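Long-range contacts in ribonucleoside-diphosphate reductase subunit beta (Bacillus halodurans C-125, PDB 2RCC), which probably serves as the di-iron small subunit of a class I ribonucleotide reductase, which makes deoxyribonucleotides from ribonucleotides for DNA synthesis: residues E72-A77 and K272-N277; W264-I269 and D280-I285. All blocks are in the same frame, centred on the assembly; numbering follows the deposited sequence.

In the fold
Interaction 1 joins the first turns of helix 72-87 to the loop segment 272-277. Interaction 2 pairs the end of helix 244-268 with the start of helix 278-295. Segment 272-277 is part of the loop that connects these two helices, so the order along the chain is 72-77, 264-269, 272-277, 280-285. The centres lie about 12 Å apart, on the same side of the chain's centre. Ile-276 of segment 272-277 packs on Met-281 and Phe-265. Interaction 2 closes the helical hairpin, and interaction 1 holds its connecting loop against helix 72-87. Both also touch helix 191-202 of this all-helical, ferritin-like subunit, away from the probable iron sites.

Interaction 1 of 2, residues E72-A77 and K272-N277; sequences ETEQEA and KIPGIN
Ile-273 puts the end of its side chain against helix 72-77. CG1 is anti to the carbonyl carbon, and a second bend (chi2 -62°) turns CD1 to the helix. This methyl is 4.0 Å from Ala-77 CB and, in the Thr-73 conformer described, 3.8 Å from Thr-73 CG2. Thr-73 and Ala-77 are one turn apart on the same side of the helix. CD1 also meets the backbone at Glu-74 CA and the aliphatic CG of Glu-74.

In that conformer Thr-73 turns its methyl to the loop. CG2 is anti to the backbone N and touches Lys-272 CB at 3.5 Å. The two side chains cross at about a right angle, and the lysine then bends so that its amine leads away.

Glu-74, extended beyond CG, crosses Ile-273 and the Pro-274 ring at a slant. OE2 sits beside that ring, 3.6 Å from Pro-274 CD. A water bridges the segments: it donates to Glu-74 OE2 at 3.0 Å and to Pro-274 O at 2.8 Å. The other oxygen, OE1, accepts from Thr-71 N, so both ends of the carboxylate are held. Pro-274 and Gly-275 form the corners of a type II turn in the connection between helix 244-268 and helix 278-295, closed by a hydrogen bond from Ile-276 N to Ile-273 O.

Helix 191-202 packs beside the contact. Its Phe-196 touches both Ala-77 and Ile-273, and Asn-199 ND2 is hydrogen-bonded to Pro-274 O.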
ATOM      1  N   GLU A  72      26.448 -23.303 -19.021  1.00 20.31           N
ATOM      2  CA  GLU A  72      26.621 -23.421 -17.565  1.00 24.26           C
ATOM      3  C   GLU A  72      26.790 -22.061 -16.906  1.00 21.72           C
ATOM      4  O   GLU A  72      26.222 -21.826 -15.841  1.00 23.10           O
ATOM      5  CB  GLU A  72      27.818 -24.280 -17.165  1.00 26.60           C
ATOM      6  CG  GLU A  72      27.661 -25.759 -17.374  1.00 34.99           C
ATOM      7  CD  GLU A  72      28.777 -26.554 -16.676  1.00 32.78           C
ATOM      8  OE1 GLU A  72      28.967 -26.394 -15.438  1.00 48.60           O
ATOM      9  OE2 GLU A  72      29.452 -27.342 -17.368  1.00 49.92           O
ATOM     10  N   THR A  73      27.558 -21.173 -17.543  1.00 21.65           N
ATOM     11  CA  THR A  73      27.778 -19.853 -16.987  0.50 20.60           C
ATOM     12  C   THR A  73      26.475 -19.038 -16.978  1.00 19.77           C
ATOM     13  O   THR A  73      26.218 -18.322 -16.024  1.00 18.02           O
ATOM     14  CB  THR A  73      28.926 -19.140 -17.712  0.50 21.20           C
ATOM     15  OG1 THR A  73      30.061 -20.021 -17.770  0.50 20.80           O
ATOM     16  CG2 THR A  73      29.297 -17.886 -16.981  0.50 18.71           C
ATOM     17  N   GLU A  74      25.649 -19.178 -18.030  1.00 18.07           N
ATOM     18  CA  GLU A  74      24.340 -18.486 -18.087  1.00 19.04           C
ATOM     19  C   GLU A  74      23.385 -18.977 -16.982  1.00 18.00           C
ATOM     20  O   GLU A  74      22.757 -18.184 -16.309  1.00 17.81           O
ATOM     21  CB  GLU A  74      23.683 -18.663 -19.462  1.00 20.66           C
ATOM     22  CG  GLU A  74      24.368 -17.877 -20.554  1.00 18.41           C
ATOM     23  CD  GLU A  74      23.965 -18.265 -21.972  1.00 21.71           C
ATOM     24  OE1 GLU A  74      23.291 -19.313 -22.226  1.00 21.82           O
ATOM     25  OE2 GLU A  74      24.356 -17.489 -22.858  1.00 23.47           O
ATOM     26  N   GLN A  75      23.326 -20.290 -16.775  1.00 18.79           N
ATOM     27  CA  GLN A  75      22.482 -20.884 -15.716  1.00 16.31           C
ATOM     28  C   GLN A  75      22.928 -20.438 -14.339  1.00 16.40           C
ATOM     29  O   GLN A  75      22.103 -20.054 -13.501  1.00 15.57           O
ATOM     30  CB  GLN A  75      22.513 -22.402 -15.788  1.00 17.99           C
ATOM     31  CG  GLN A  75      21.914 -23.008 -17.039  1.00 14.74           C
ATOM     32  CD  GLN A  75      21.996 -24.537 -17.029  1.00 18.25           C
ATOM     33  OE1 GLN A  75      21.842 -25.152 -15.989  1.00 25.62           O
ATOM     34  NE2 GLN A  75      22.223 -25.134 -18.166  1.00 18.10           N
ATOM     35  N   GLU A  76      24.232 -20.446 -14.110  1.00 17.77           N
ATOM     36  CA  GLU A  76      24.780 -19.972 -12.838  1.00 20.13           C
ATOM     37  C   GLU A  76      24.525 -18.494 -12.563  1.00 19.93           C
ATOM     38  O   GLU A  76      24.135 -18.146 -11.448  1.00 18.40           O
ATOM     39  CB  GLU A  76      26.280 -20.311 -12.711  1.00 23.46           C
ATOM     40  CG  GLU A  76      26.577 -21.787 -12.509  1.00 30.57           C
ATOM     41  CD  GLU A  76      25.977 -22.345 -11.213  1.00 46.02           C
ATOM     42  OE1 GLU A  76      26.047 -21.644 -10.166  1.00 50.57           O
ATOM     43  OE2 GLU A  76      25.431 -23.480 -11.258  1.00 43.11           O
ATOM     44  N   ALA A  77      24.739 -17.638 -13.555  1.00 19.04           N
ATOM     45  CA  ALA A  77      24.473 -16.202 -13.428  1.00 15.70           C
ATOM     46  C   ALA A  77      23.005 -15.957 -13.137  1.00 17.07           C
ATOM     47  O   ALA A  77      22.679 -15.163 -12.284  1.00 18.42           O
ATOM     48  CB  ALA A  77      24.907 -15.424 -14.698  1.00 15.50           C
ATOM     49  N   LYS A 272      31.848 -13.090 -18.864  1.00 14.91           N
ATOM     50  CA  LYS A 272      31.508 -14.513 -18.994  1.00 16.69           C
ATOM     51  C   LYS A 272      30.229 -14.835 -19.776  1.00 18.51           C
ATOM     52  O   LYS A 272      29.953 -16.020 -20.053  1.00 16.02           O
ATOM     53  CB  LYS A 272      31.350 -15.114 -17.594  1.00 18.76           C
ATOM     54  CG  LYS A 272      32.631 -15.166 -16.727  1.00 26.86           C
ATOM     55  CD  LYS A 272      33.477 -16.383 -17.067  1.00 36.30           C
ATOM     56  CE  LYS A 272      34.884 -16.389 -16.413  1.00 39.15           C
ATOM     57  NZ  LYS A 272      34.820 -16.330 -14.930  1.00 41.50           N
ATOM     58  N   ILE A 273      29.472 -13.817 -20.156  1.00 19.53           N
ATOM     59  CA  ILE A 273      28.152 -14.052 -20.753  1.00 18.35           C
ATOM     60  C   ILE A 273      28.111 -13.592 -22.189  1.00 18.02           C
ATOM     61  O   ILE A 273      28.317 -12.416 -22.454  1.00 18.06           O
ATOM     62  CB  ILE A 273      27.051 -13.329 -19.954  1.00 17.42           C
ATOM     63  CG1 ILE A 273      27.038 -13.823 -18.488  1.00 20.78           C
ATOM     64  CG2 ILE A 273      25.677 -13.531 -20.623  1.00 16.02           C
ATOM     65  CD1 ILE A 273      26.706 -15.379 -18.323  1.00 15.78           C
ATOM     66  N   PRO A 274      27.813 -14.505 -23.113  1.00 18.34           N
ATOM     67  CA  PRO A 274      27.696 -14.123 -24.498  1.00 18.56           C
ATOM     68  C   PRO A 274      26.707 -12.958 -24.694  1.00 19.32           C
ATOM     69  O   PRO A 274      25.651 -12.923 -24.083  1.00 17.27           O
ATOM     70  CB  PRO A 274      27.149 -15.404 -25.167  1.00 19.42           C
ATOM     71  CG  PRO A 274      27.666 -16.523 -24.283  1.00 20.36           C
ATOM     72  CD  PRO A 274      27.564 -15.960 -22.918  1.00 18.71           C
ATOM     73  N   GLY A 275      27.078 -11.990 -25.495  1.00 19.57           N
ATOM     74  CA  GLY A 275      26.195 -10.868 -25.733  1.00 20.03           C
ATOM     75  C   GLY A 275      26.351  -9.681 -24.815  1.00 20.24           C
ATOM     76  O   GLY A 275      25.800  -8.649 -25.145  1.00 20.19           O
ATOM     77  N   ILE A 276      27.099  -9.816 -23.705  1.00 18.50           N
ATOM     78  CA  ILE A 276      27.319  -8.715 -22.774  0.50 19.58           C
ATOM     79  C   ILE A 276      28.797  -8.335 -22.773  1.00 19.10           C
ATOM     80  O   ILE A 276      29.637  -9.107 -22.323  1.00 20.53           O
ATOM     81  CB  ILE A 276      26.890  -9.074 -21.341  0.50 20.59           C
ATOM     82  CG1 ILE A 276      25.430  -9.538 -21.282  0.50 25.59           C
ATOM     83  CG2 ILE A 276      27.088  -7.872 -20.410  0.50 21.77           C
ATOM     84  CD1 ILE A 276      24.423  -8.500 -21.699  0.50 26.02           C
ATOM     85  N   ASN A 277      29.115  -7.160 -23.312  1.00 17.12           N
ATOM     86  CA  ASN A 277      30.487  -6.638 -23.312  1.00 18.12           C
ATOM     87  C   ASN A 277      30.573  -5.841 -22.012  1.00 18.33           C
ATOM     88  O   ASN A 277      29.751  -4.951 -21.775  1.00 20.31           O
ATOM     89  CB  ASN A 277      30.782  -5.774 -24.547  1.00 17.76           C
ATOM     90  CG  ASN A 277      32.088  -5.014 -24.430  1.00 19.40           C
ATOM     91  OD1 ASN A 277      32.110  -3.912 -23.911  1.00 22.59           O
ATOM     92  ND2 ASN A 277      33.179  -5.587 -24.950  1.00 25.87           N
TER
HETATM   93  O   HOH W   1      23.612 -14.634 -23.117  1.00 33.92           O

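Interaction 2 of 2, residues W264-I269 and D280-I285; sequences WFRYII and DMETYI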
ATOM      1  N   TRP A 264      29.428  -5.021  -8.638  1.00 20.99           N
ATOM      2  CA  TRP A 264      28.500  -6.135  -8.600  0.50 21.51           C
ATOM      3  C   TRP A 264      28.413  -6.817  -9.955  1.00 19.60           C
ATOM      4  O   TRP A 264      28.471  -8.046 -10.047  1.00 17.79           O
ATOM      5  CB  TRP A 264      27.139  -5.663  -8.119  0.50 23.37           C
ATOM      6  CG  TRP A 264      27.074  -5.602  -6.631  0.50 26.57           C
ATOM      7  CD1 TRP A 264      27.458  -4.582  -5.799  0.50 31.23           C
ATOM      8  CD2 TRP A 264      26.617  -6.639  -5.793  0.50 30.96           C
ATOM      9  NE1 TRP A 264      27.245  -4.918  -4.501  0.50 32.86           N
ATOM     10  CE2 TRP A 264      26.721  -6.180  -4.464  0.50 33.16           C
ATOM     11  CE3 TRP A 264      26.111  -7.918  -6.035  0.50 30.31           C
ATOM     12  CZ2 TRP A 264      26.321  -6.938  -3.388  0.50 32.32           C
ATOM     13  CZ3 TRP A 264      25.730  -8.680  -4.968  0.50 33.11           C
ATOM     14  CH2 TRP A 264      25.844  -8.198  -3.656  0.50 31.75           C
ATOM     15  N   PHE A 265      28.247  -6.013 -10.990  1.00 19.36           N
ATOM     16  CA  PHE A 265      28.251  -6.517 -12.356  1.00 15.82           C
ATOM     17  C   PHE A 265      29.556  -7.314 -12.624  1.00 15.94           C
ATOM     18  O   PHE A 265      29.529  -8.410 -13.169  1.00 16.61           O
ATOM     19  CB  PHE A 265      28.189  -5.360 -13.347  1.00 17.61           C
ATOM     20  CG  PHE A 265      28.547  -5.780 -14.726  1.00 19.88           C
ATOM     21  CD1 PHE A 265      27.718  -6.649 -15.392  1.00 20.47           C
ATOM     22  CD2 PHE A 265      29.763  -5.406 -15.298  1.00 23.73           C
ATOM     23  CE1 PHE A 265      28.051  -7.122 -16.670  1.00 25.19           C
ATOM     24  CE2 PHE A 265      30.112  -5.876 -16.566  1.00 28.05           C
ATOM     25  CZ  PHE A 265      29.224  -6.719 -17.257  1.00 18.87           C
ATOM     26  N   ARG A 266      30.702  -6.763 -12.218  1.00 15.84           N
ATOM     27  CA  ARG A 266      31.968  -7.469 -12.445  1.00 18.10           C
ATOM     28  C   ARG A 266      32.065  -8.810 -11.688  1.00 18.25           C
ATOM     29  O   ARG A 266      32.629  -9.786 -12.177  1.00 17.78           O
ATOM     30  CB  ARG A 266      33.152  -6.593 -12.056  1.00 16.05           C
ATOM     31  CG  ARG A 266      33.536  -5.556 -13.086  1.00 19.68           C
ATOM     32  CD  ARG A 266      34.769  -4.757 -12.607  1.00 27.61           C
ATOM     33  NE  ARG A 266      34.405  -3.503 -11.951  1.00 38.86           N
ATOM     34  CZ  ARG A 266      34.592  -2.267 -12.435  1.00 47.47           C
ATOM     35  NH1 ARG A 266      35.230  -2.017 -13.586  1.00 55.83           N
ATOM     36  NH2 ARG A 266      34.171  -1.234 -11.715  1.00 56.66           N
ATOM     37  N   TYR A 267      31.539  -8.815 -10.476  1.00 17.86           N
ATOM     38  CA  TYR A 267      31.556  -9.973  -9.595  1.00 19.67           C
ATOM     39  C   TYR A 267      30.725 -11.141 -10.111  1.00 20.63           C
ATOM     40  O   TYR A 267      31.155 -12.281 -10.066  1.00 22.32           O
ATOM     41  CB  TYR A 267      31.007  -9.502  -8.249  1.00 20.79           C
ATOM     42  CG  TYR A 267      30.968 -10.479  -7.108  1.00 24.38           C
ATOM     43  CD1 TYR A 267      32.108 -11.161  -6.730  1.00 22.74           C
ATOM     44  CD2 TYR A 267      29.823 -10.609  -6.313  1.00 27.86           C
ATOM     45  CE1 TYR A 267      32.106 -12.018  -5.650  1.00 25.10           C
ATOM     46  CE2 TYR A 267      29.811 -11.451  -5.219  1.00 22.23           C
ATOM     47  CZ  TYR A 267      30.964 -12.168  -4.903  1.00 29.31           C
ATOM     48  OH  TYR A 267      30.999 -13.020  -3.825  1.00 26.71           O
ATOM     49  N   ILE A 268      29.537 -10.844 -10.605  1.00 21.16           N
ATOM     50  CA  ILE A 268      28.585 -11.885 -11.040  1.00 25.33           C
ATOM     51  C   ILE A 268      28.579 -12.233 -12.522  1.00 23.59           C
ATOM     52  O   ILE A 268      28.377 -13.394 -12.868  1.00 20.88           O
ATOM     53  CB  ILE A 268      27.134 -11.491 -10.630  1.00 23.56           C
ATOM     54  CG1 ILE A 268      27.059 -11.285  -9.132  1.00 27.07           C
ATOM     55  CG2 ILE A 268      26.098 -12.573 -11.028  1.00 22.68           C
ATOM     56  CD1 ILE A 268      25.620 -11.290  -8.627  1.00 31.35           C
ATOM     57  N   ILE A 269      28.752 -11.232 -13.384  1.00 22.86           N
ATOM     58  CA  ILE A 269      28.690 -11.417 -14.828  1.00 22.45           C
ATOM     59  C   ILE A 269      30.055 -11.233 -15.459  1.00 20.91           C
ATOM     60  O   ILE A 269      30.532 -12.139 -16.107  1.00 21.93           O
ATOM     61  CB  ILE A 269      27.625 -10.475 -15.489  1.00 25.08           C
ATOM     62  CG1 ILE A 269      26.212 -10.866 -15.057  1.00 26.55           C
ATOM     63  CG2 ILE A 269      27.701 -10.565 -17.030  1.00 19.87           C
ATOM     64  CD1 ILE A 269      25.211  -9.760 -15.257  1.00 26.70           C
ATOM     65  N   ASP A 280      30.758  -1.932 -22.430  1.00 17.51           N
ATOM     66  CA  ASP A 280      29.456  -1.410 -22.820  1.00 17.10           C
ATOM     67  C   ASP A 280      28.493  -1.368 -21.636  1.00 17.19           C
ATOM     68  O   ASP A 280      27.733  -0.419 -21.524  1.00 17.47           O
ATOM     69  CB  ASP A 280      28.784  -2.276 -23.911  1.00 16.09           C
ATOM     70  CG  ASP A 280      29.410  -2.108 -25.319  1.00 22.04           C
ATOM     71  OD1 ASP A 280      30.122  -1.118 -25.603  1.00 22.71           O
ATOM     72  OD2 ASP A 280      29.148  -2.997 -26.153  1.00 22.29           O
HETATM   73  N   MSE A 281      28.513  -2.394 -20.781  1.00 16.54           N
HETATM   74  CA  MSE A 281      27.666  -2.409 -19.599  1.00 18.76           C
HETATM   75  C   MSE A 281      28.047  -1.301 -18.616  1.00 18.09           C
HETATM   76  O   MSE A 281      27.183  -0.675 -18.031  1.00 16.27           O
HETATM   77  CB  MSE A 281      27.754  -3.772 -18.865  1.00 20.15           C
HETATM   78  CG  MSE A 281      26.770  -3.907 -17.692  1.00 18.88           C
HETATM   79 SE   MSE A 281      24.932  -3.914 -18.222  0.75 16.17          SE
HETATM   80  CE  MSE A 281      24.754  -5.838 -18.461  1.00 18.76           C
ATOM     81  N   GLU A 282      29.340  -1.101 -18.403  1.00 19.02           N
ATOM     82  CA  GLU A 282      29.800  -0.076 -17.493  1.00 20.76           C
ATOM     83  C   GLU A 282      29.385   1.304 -18.008  1.00 21.60           C
ATOM     84  O   GLU A 282      28.911   2.113 -17.217  1.00 24.29           O
ATOM     85  CB  GLU A 282      31.306  -0.234 -17.214  1.00 21.29           C
ATOM     86  CG  GLU A 282      31.516  -1.494 -16.347  1.00 23.57           C
ATOM     87  CD  GLU A 282      32.929  -1.759 -15.923  1.00 25.49           C
ATOM     88  OE1 GLU A 282      33.819  -0.993 -16.289  1.00 43.65           O
ATOM     89  OE2 GLU A 282      33.139  -2.781 -15.231  1.00 31.25           O
ATOM     90  N   THR A 283      29.499   1.532 -19.319  1.00 20.30           N
ATOM     91  CA  THR A 283      29.062   2.788 -19.929  1.00 20.84           C
ATOM     92  C   THR A 283      27.554   2.958 -19.745  1.00 18.21           C
ATOM     93  O   THR A 283      27.104   4.055 -19.480  1.00 17.10           O
ATOM     94  CB  THR A 283      29.419   2.874 -21.398  1.00 18.45           C
ATOM     95  OG1 THR A 283      30.812   2.608 -21.553  1.00 20.48           O
ATOM     96  CG2 THR A 283      29.095   4.267 -22.004  1.00 21.04           C
ATOM     97  N   TYR A 284      26.799   1.882 -19.897  1.00 20.57           N
ATOM     98  CA  TYR A 284      25.345   1.887 -19.673  1.00 21.50           C
ATOM     99  C   TYR A 284      24.995   2.258 -18.224  1.00 21.97           C
ATOM    100  O   TYR A 284      24.086   3.057 -17.990  1.00 19.44           O
ATOM    101  CB  TYR A 284      24.721   0.538 -20.105  1.00 22.62           C
ATOM    102  CG  TYR A 284      23.273   0.346 -19.710  1.00 25.66           C
ATOM    103  CD1 TYR A 284      22.265   1.137 -20.261  1.00 27.48           C
ATOM    104  CD2 TYR A 284      22.905  -0.639 -18.790  1.00 24.36           C
ATOM    105  CE1 TYR A 284      20.921   0.960 -19.877  1.00 33.04           C
ATOM    106  CE2 TYR A 284      21.596  -0.823 -18.422  1.00 29.51           C
ATOM    107  CZ  TYR A 284      20.607  -0.037 -18.971  1.00 27.32           C
ATOM    108  OH  TYR A 284      19.313  -0.253 -18.567  1.00 32.88           O
ATOM    109  N   ILE A 285      25.730   1.716 -17.255  1.00 21.49           N
ATOM    110  CA  ILE A 285      25.525   2.099 -15.837  1.00 23.08           C
ATOM    111  C   ILE A 285      25.814   3.618 -15.631  1.00 22.26           C
ATOM    112  O   ILE A 285      25.067   4.290 -14.921  1.00 24.04           O
ATOM    113  CB  ILE A 285      26.396   1.247 -14.885  1.00 23.78           C
ATOM    114  CG1 ILE A 285      25.957  -0.224 -14.947  1.00 25.78           C
ATOM    115  CG2 ILE A 285      26.341   1.779 -13.404  1.00 21.88           C
ATOM    116  CD1 ILE A 285      27.022  -1.204 -14.439  1.00 21.36           C
TER
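This is a mostly buried contact between two roughly antiparallel helices joined by a short loop, an alpha-alpha hairpin. It packs Phe-265, near the end of helix 244-268, against Met-281, near the start of helix 278-295. The segment axes approach to 11.3 Å at an angle of 153°, and large side chains fill the space between them.

Met-281 is a selenomethionine here. Its CG sits over the centre of one face of the Phe-265 ring, 3.6 Å from the centroid. This is a CH-pi contact, only 11° off the ring normal. Two further bends in the chain leave the selenium oblique to the same ring, 5.1 Å from the centroid, as a Met-aromatic contact. Phe-265 reaches across because its CG is anti to the backbone N (chi1 165°). On the next turn of the partner helix, Ile-285 CD1 approaches Phe-265 CB at 4.5 Å, a looser contact. An alanine in place of Phe-265 would probably open a gap between the helices and leave Met-281 without the ring face it covers.

A salt bridge lies beside this apolar pair. Arg-266 NH1 is 2.8 Å from Glu-282 OE2. The oxygen stands over a face of the guanidinium, well out of its plane, so the attraction is one of charge and no N-H points at it. The carboxylate and guanidinium planes are steeply inclined to each other. The same OE2 lies near the edge of the Phe-265 ring.

Helix 191-202 packs alongside both helices. Its Ser-192 touches Phe-265 and Ile-285, and its Ala-195 touches Met-281.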